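Local coordinates for protein alpha-glucosidase (Pseudoalteromonas sp. K8, PDB 5HQA) that hydrolyses alpha-glucosides as a chloride-activated enzyme of glycoside hydrolase family 97, at residues Y266-W270 and Y296-A300; T491-D496 and A531-Y537. All coordinates share one frame; numbering follows the deposited sequence.

In the fold
Both contacts are buried in the catalytic TIM barrel and adjoin one another, yet they work by different chemistry. Contact 1 joins strand 264-269 to helix 290-303 in the outer layer of the barrel, with apolar side chains and no direct hydrogen bond between the segments. Contact 2 joins two loops, one running into helix 534-538; a carboxylate accepts, a phenol both gives and accepts, and backbone amides donate, beside an F495-Y537 aromatic pair. Its D496-N536 end is partly exposed and hydrated. The two meet where W270 packs on T491, beside the acarbose, and where P534 rests against Y296 and F299. Apolar layering thus gives way to hydrogen-bonded loops within about 11 Å, centre to centre.

Contact 1 of 2, residues Y266-W270 and Y296-A300; sequences YIGIW and YMDFA. With AC1 (4,6-dideoxy-4-{[(1S,4R,5S,6S)-4,5,6-trihydroxy-3-(hydroxymethyl)cyclohex-2-en-1-yl]amino}-alpha-D-glucopyranose), chain B.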
loop_
_atom_site.group_PDB
_atom_site.type_symbol
_atom_site.label_atom_id
_atom_site.label_comp_id
_atom_site.label_asym_id
_atom_site.label_seq_id
_atom_site.Cartn_x
_atom_site.Cartn_y
_atom_site.Cartn_z
ATOM N N TYR A 266 -12.740 -12.222 -0.045
ATOM C CA TYR A 266 -12.440 -13.450 -0.766
ATOM C C TYR A 266 -11.745 -14.442 0.151
ATOM O O TYR A 266 -11.234 -14.090 1.217
ATOM C CB TYR A 266 -11.593 -13.178 -2.027
ATOM C CG TYR A 266 -10.164 -12.738 -1.801
ATOM C CD1 TYR A 266 -9.864 -11.442 -1.386
ATOM C CD2 TYR A 266 -9.109 -13.605 -2.050
ATOM C CE1 TYR A 266 -8.549 -11.031 -1.196
ATOM C CE2 TYR A 266 -7.793 -13.204 -1.867
ATOM C CZ TYR A 266 -7.521 -11.917 -1.439
ATOM O OH TYR A 266 -6.215 -11.527 -1.252
ATOM N N ILE A 267 -11.767 -15.705 -0.273
ATOM C CA ILE A 267 -11.001 -16.765 0.366
ATOM C C ILE A 267 -10.087 -17.359 -0.694
ATOM O O ILE A 267 -10.099 -16.929 -1.853
ATOM C CB ILE A 267 -11.912 -17.842 0.973
ATOM C CG1 ILE A 267 -12.756 -18.500 -0.127
ATOM C CG2 ILE A 267 -12.793 -17.243 2.075
ATOM C CD1 ILE A 267 -13.752 -19.524 0.397
ATOM N N GLY A 268 -9.290 -18.354 -0.325
ATOM C CA GLY A 268 -8.424 -18.900 -1.340
ATOM C C GLY A 268 -7.769 -20.207 -0.985
ATOM O O GLY A 268 -7.528 -20.493 0.189
ATOM N N ILE A 269 -7.509 -21.021 -2.005
ATOM C CA ILE A 269 -6.573 -22.131 -1.889
ATOM C C ILE A 269 -5.197 -21.479 -1.898
ATOM O O ILE A 269 -4.698 -21.059 -2.947
ATOM C CB ILE A 269 -6.746 -23.148 -3.016
ATOM C CG1 ILE A 269 -8.127 -23.794 -2.911
ATOM C CG2 ILE A 269 -5.651 -24.207 -2.967
ATOM C CD1 ILE A 269 -8.522 -24.639 -4.120
ATOM N N TRP A 270 -4.622 -21.321 -0.707
ATOM C CA TRP A 270 -3.524 -20.386 -0.501
ATOM C C TRP A 270 -2.762 -20.703 0.785
ATOM O O TRP A 270 -1.616 -21.155 0.734
ATOM C CB TRP A 270 -4.051 -18.944 -0.473
ATOM C CG TRP A 270 -2.943 -17.975 -0.242
ATOM C CD1 TRP A 270 -1.970 -17.621 -1.134
ATOM C CD2 TRP A 270 -2.656 -17.260 0.972
ATOM N NE1 TRP A 270 -1.096 -16.728 -0.553
ATOM C CE2 TRP A 270 -1.493 -16.495 0.740
ATOM C CE3 TRP A 270 -3.265 -17.200 2.232
ATOM C CZ2 TRP A 270 -0.928 -15.676 1.719
ATOM C CZ3 TRP A 270 -2.701 -16.390 3.206
ATOM C CH2 TRP A 270 -1.544 -15.639 2.944
ATOM N N TYR A 296 -14.180 -24.869 -1.980
ATOM C CA TYR A 296 -14.031 -23.485 -1.529
ATOM C C TYR A 296 -15.157 -22.603 -2.061
ATOM O O TYR A 296 -15.652 -21.721 -1.346
ATOM C CB TYR A 296 -12.667 -22.934 -1.953
ATOM C CG TYR A 296 -11.546 -23.233 -0.976
ATOM C CD1 TYR A 296 -11.063 -24.528 -0.813
ATOM C CD2 TYR A 296 -10.967 -22.215 -0.221
ATOM C CE1 TYR A 296 -10.039 -24.797 0.078
ATOM C CE2 TYR A 296 -9.939 -22.478 0.675
ATOM C CZ TYR A 296 -9.483 -23.770 0.818
ATOM O OH TYR A 296 -8.466 -24.039 1.705
ATOM N N MET A 297 -15.580 -22.817 -3.312
ATOM C CA MET A 297 -16.669 -22.011 -3.859
ATOM C C MET A 297 -17.963 -22.245 -3.100
ATOM O O MET A 297 -18.726 -21.300 -2.858
ATOM C CB MET A 297 -16.865 -22.309 -5.344
ATOM C CG MET A 297 -15.816 -21.646 -6.219
ATOM S SD MET A 297 -15.769 -22.373 -7.868
ATOM C CE MET A 297 -16.182 -20.994 -8.859
ATOM N N ASP A 298 -18.234 -23.499 -2.722
ATOM C CA ASP A 298 -19.414 -23.795 -1.911
ATOM C C ASP A 298 -19.366 -23.031 -0.598
ATOM O O ASP A 298 -20.362 -22.440 -0.171
ATOM C CB ASP A 298 -19.518 -25.298 -1.640
ATOM C CG ASP A 298 -19.872 -26.101 -2.880
ATOM O OD1 ASP A 298 -20.467 -25.531 -3.823
ATOM O OD2 ASP A 298 -19.570 -27.317 -2.901
ATOM N N PHE A 299 -18.206 -23.042 0.060
ATOM C CA PHE A 299 -18.045 -22.307 1.309
ATOM C C PHE A 299 -18.248 -20.814 1.088
ATOM O O PHE A 299 -18.965 -20.153 1.849
ATOM C CB PHE A 299 -16.655 -22.591 1.893
ATOM C CG PHE A 299 -16.386 -21.913 3.213
ATOM C CD1 PHE A 299 -16.698 -22.546 4.407
ATOM C CD2 PHE A 299 -15.802 -20.649 3.258
ATOM C CE1 PHE A 299 -16.444 -21.929 5.621
ATOM C CE2 PHE A 299 -15.550 -20.027 4.469
ATOM C CZ PHE A 299 -15.871 -20.672 5.656
ATOM N N ALA A 300 -17.616 -20.264 0.047
ATOM C CA ALA A 300 -17.766 -18.841 -0.245
ATOM C C ALA A 300 -19.224 -18.479 -0.498
ATOM O O ALA A 300 -19.710 -17.452 -0.008
ATOM C CB ALA A 300 -16.904 -18.452 -1.445
HETATM C C1 AC1 B . 9.551 -15.500 -0.844
HETATM O O2 AC1 B . 10.012 -13.179 -0.475
HETATM C C2 AC1 B . 9.105 -14.075 -1.140
HETATM C C4A AC1 B . 2.004 -16.154 -2.826
HETATM C C3 AC1 B . 7.681 -13.838 -0.713
HETATM O O3 AC1 B . 7.314 -12.465 -0.938
HETATM C C4 AC1 B . 6.765 -14.787 -1.439
HETATM N N4A AC1 B . 5.316 -14.438 -1.305
HETATM C C5 AC1 B . 7.110 -16.101 -0.757
HETATM O O5 AC1 B . 8.480 -16.493 -1.187
HETATM C C6 AC1 B . 6.175 -17.232 -1.055
HETATM C C1B AC1 B . 4.547 -14.415 -2.601
HETATM C C2B AC1 B . 2.975 -13.929 -2.321
HETATM O O2B AC1 B . 3.026 -12.734 -1.543
HETATM C C3B AC1 B . 2.218 -14.958 -1.734
HETATM O O3B AC1 B . 0.903 -14.523 -1.306
HETATM O O4 AC1 B . 1.360 -17.257 -2.220
HETATM C C5B AC1 B . 3.240 -16.593 -3.432
HETATM C C7B AC1 B . 4.556 -15.644 -3.320
HETATM C C6B AC1 B . 3.131 -17.565 -4.618
HETATM O O6B AC1 B . 2.680 -16.842 -5.720
HETATM O O HOH W 1 -5.763 -22.645 1.739
#
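In the beta-alpha-beta crossover from strand 264-269 to strand 307-310 of the TIM barrel, the strand packs against the connecting helix 290-303: I267 and I269 meet Y296, F299 and A300. The two segments run nearly antiparallel, at 164°, with axes 9.1 Å apart. I269 lays CG1 over the middle of the Y296 ring, 3.7 Å from its centroid and only 14° off the ring normal, a clear CH-pi contact. G268 O approaches the same ring obliquely, 3.2 Å from Y296 CE2. I267 reaches further with CD1: chi1 of 61° tucks CG1 in between the two backbone branches, and the extended chi2 carries the methyl on to the helix. There I267 CD1 lies 3.4 Å from Y296 O, and it also meets the edge of the F299 ring at CD2 (3.7 Å) and A300 CB (3.8 Å). Polar atoms are joined through water: one molecule accepts from W270 N and is hydrogen-bonded to Y296 OH, each at 3.0 Å. At the end of the strand W270 turns away from helix 290-303 into the glycan pocket, where NE1 donates to O3B of the acarbose unit (3.1 Å) and, weakly, to its O4. Around this layer, strand 307-310 flanks the strand, its V308 touching I267 and Y296, while Y537 and L538 of helix 534-538 pack against F299.

Contact 2 of 2, residues T491-D496 and A531-Y537; sequences TPGIFD and ADLPKNY
With chi1 at -66°, Y537 points its phenol back to G493, and with chi1 at -148° D532 brings its carboxylate to the amides of F495 and D496. Polar groups here tie together two loops of the TIM barrel, the second following strand 527-529 and opening helix 534-538. Y537 OH donates to G493 O over a short 2.5 Å, tilted out of the carbonyl plane, and accepts from D532 N, so one hydroxyl links both segments. G493 has no side chain to obstruct this hydroxyl. D532 OD2 is gripped by two successive amides: F495 N at 2.7 Å on the anti side, and D496 N at 2.9 Å, nearly straight. D532 OD1 takes L533 N and, from above the carboxylate plane, N536 ND2 at 2.9 Å from its own segment, and a water that also donates to D496 O. An alanine in place of D532 would probably leave the amides of F495 and D496 without their acceptor and take from the N536 amide its direct protein acceptor here. At the T491 end of the contact, A531 N donates to P492 O (3.1 Å), and the A531 methyl packs on I494 CD1. The Y537 edge meets the F495 face in a T-shaped pair, planes 71° apart, with Y537 CD1 3.5 Å from F495 CD2. D496 OD1 is held by S498 N, whereas D496 OD2 takes a 2.6 Å bond from a water that in turn accepts from N536 ND2 at 3.0 Å.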
loop_
_atom_site.group_PDB
_atom_site.type_symbol
_atom_site.label_atom_id
_atom_site.label_comp_id
_atom_site.label_asym_id
_atom_site.label_seq_id
_atom_site.Cartn_x
_atom_site.Cartn_y
_atom_site.Cartn_z
ATOM N N THR A 491 -3.970 -10.101 3.811
ATOM C CA THR A 491 -4.667 -11.371 4.043
ATOM C C THR A 491 -4.869 -11.599 5.543
ATOM O O THR A 491 -4.251 -12.491 6.137
ATOM C CB THR A 491 -3.953 -12.562 3.371
ATOM O OG1 THR A 491 -2.774 -12.940 4.088
ATOM C CG2 THR A 491 -3.575 -12.231 1.924
ATOM N N PRO A 492 -5.756 -10.834 6.181
ATOM C CA PRO A 492 -6.017 -11.006 7.612
ATOM C C PRO A 492 -6.878 -12.239 7.878
ATOM O O PRO A 492 -7.291 -12.956 6.966
ATOM C CB PRO A 492 -6.763 -9.723 7.973
ATOM C CG PRO A 492 -7.503 -9.390 6.730
ATOM C CD PRO A 492 -6.565 -9.745 5.607
ATOM N N GLY A 493 -7.142 -12.483 9.162
ATOM C CA GLY A 493 -8.182 -13.428 9.538
ATOM C C GLY A 493 -7.743 -14.855 9.809
ATOM O O GLY A 493 -8.490 -15.793 9.517
ATOM N N ILE A 494 -6.561 -15.057 10.379
ATOM C CA ILE A 494 -6.149 -16.408 10.756
ATOM C C ILE A 494 -6.794 -16.755 12.093
ATOM O O ILE A 494 -6.587 -16.064 13.097
ATOM C CB ILE A 494 -4.616 -16.534 10.821
ATOM C CG1 ILE A 494 -4.002 -16.352 9.429
ATOM C CG2 ILE A 494 -4.207 -17.896 11.383
ATOM C CD1 ILE A 494 -4.492 -17.373 8.404
ATOM N N PHE A 495 -7.591 -17.824 12.105
ATOM C CA PHE A 495 -8.301 -18.276 13.295
ATOM C C PHE A 495 -7.599 -19.409 14.016
ATOM O O PHE A 495 -7.701 -19.498 15.242
ATOM C CB PHE A 495 -9.718 -18.746 12.941
ATOM C CG PHE A 495 -10.740 -17.641 12.933
ATOM C CD1 PHE A 495 -10.355 -16.322 12.786
ATOM C CD2 PHE A 495 -12.089 -17.929 13.087
ATOM C CE1 PHE A 495 -11.307 -15.302 12.774
ATOM C CE2 PHE A 495 -13.042 -16.921 13.090
ATOM C CZ PHE A 495 -12.655 -15.605 12.934
ATOM N N ASP A 496 -6.935 -20.305 13.293
ATOM C CA ASP A 496 -6.101 -21.318 13.935
ATOM C C ASP A 496 -4.690 -20.745 14.015
ATOM O O ASP A 496 -3.950 -20.720 13.023
ATOM C CB ASP A 496 -6.135 -22.642 13.181
ATOM C CG ASP A 496 -5.165 -23.669 13.775
ATOM O OD1 ASP A 496 -4.721 -23.468 14.933
ATOM O OD2 ASP A 496 -4.845 -24.670 13.090
ATOM N N ALA A 531 -8.165 -15.369 5.234
ATOM C CA ALA A 531 -7.009 -16.125 4.771
ATOM C C ALA A 531 -6.981 -17.578 5.233
ATOM O O ALA A 531 -6.238 -18.376 4.645
ATOM C CB ALA A 531 -5.729 -15.432 5.242
ATOM N N ASP A 532 -7.754 -17.953 6.254
ATOM C CA ASP A 532 -7.551 -19.259 6.868
ATOM C C ASP A 532 -8.243 -20.369 6.075
ATOM O O ASP A 532 -9.026 -20.129 5.152
ATOM C CB ASP A 532 -8.070 -19.257 8.303
ATOM C CG ASP A 532 -7.276 -20.168 9.217
ATOM O OD1 ASP A 532 -6.595 -21.097 8.718
ATOM O OD2 ASP A 532 -7.344 -19.958 10.449
ATOM N N LEU A 533 -7.946 -21.607 6.463
ATOM C CA LEU A 533 -8.656 -22.751 5.913
ATOM C C LEU A 533 -10.125 -22.686 6.328
ATOM O O LEU A 533 -10.428 -22.345 7.478
ATOM C CB LEU A 533 -8.036 -24.056 6.416
ATOM C CG LEU A 533 -6.511 -24.171 6.319
ATOM C CD1 LEU A 533 -6.036 -25.516 6.869
ATOM C CD2 LEU A 533 -6.082 -23.995 4.888
ATOM N N PRO A 534 -11.059 -23.014 5.428
ATOM C CA PRO A 534 -12.488 -22.950 5.795
ATOM C C PRO A 534 -12.836 -23.671 7.090
ATOM O O PRO A 534 -13.613 -23.137 7.893
ATOM C CB PRO A 534 -13.176 -23.589 4.582
ATOM C CG PRO A 534 -12.251 -23.246 3.437
ATOM C CD PRO A 534 -10.863 -23.359 4.008
ATOM N N LYS A 535 -12.272 -24.857 7.335
ATOM C CA LYS A 535 -12.628 -25.589 8.546
ATOM C C LYS A 535 -12.280 -24.801 9.801
ATOM O O LYS A 535 -12.921 -24.986 10.844
ATOM C CB LYS A 535 -11.937 -26.951 8.568
ATOM C CG LYS A 535 -10.430 -26.867 8.676
ATOM C CD LYS A 535 -9.801 -28.257 8.724
ATOM C CE LYS A 535 -8.286 -28.156 8.845
ATOM N NZ LYS A 535 -7.636 -29.495 8.893
ATOM N N ASN A 536 -11.279 -23.920 9.726
ATOM C CA ASN A 536 -10.904 -23.153 10.908
ATOM C C ASN A 536 -11.914 -22.053 11.206
ATOM O O ASN A 536 -12.075 -21.658 12.366
ATOM C CB ASN A 536 -9.498 -22.597 10.729
ATOM C CG ASN A 536 -8.461 -23.692 10.761
ATOM O OD1 ASN A 536 -8.675 -24.713 11.413
ATOM N ND2 ASN A 536 -7.348 -23.506 10.048
ATOM N N TYR A 537 -12.619 -21.568 10.185
ATOM C CA TYR A 537 -13.717 -20.637 10.431
ATOM C C TYR A 537 -14.938 -21.367 10.976
ATOM O O TYR A 537 -15.627 -20.857 11.868
ATOM C CB TYR A 537 -14.059 -19.892 9.145
ATOM C CG TYR A 537 -12.945 -18.979 8.695
ATOM C CD1 TYR A 537 -12.415 -18.027 9.560
ATOM C CD2 TYR A 537 -12.407 -19.076 7.418
ATOM C CE1 TYR A 537 -11.394 -17.183 9.161
ATOM C CE2 TYR A 537 -11.377 -18.234 7.011
ATOM C CZ TYR A 537 -10.880 -17.288 7.889
ATOM O OH TYR A 537 -9.862 -16.435 7.502
HETATM O O HOH W 2 -4.272 -21.683 10.247
HETATM O O HOH W 3 -4.605 -24.524 10.478
HETATM O O HOH W 4 -6.990 -26.853 12.404
#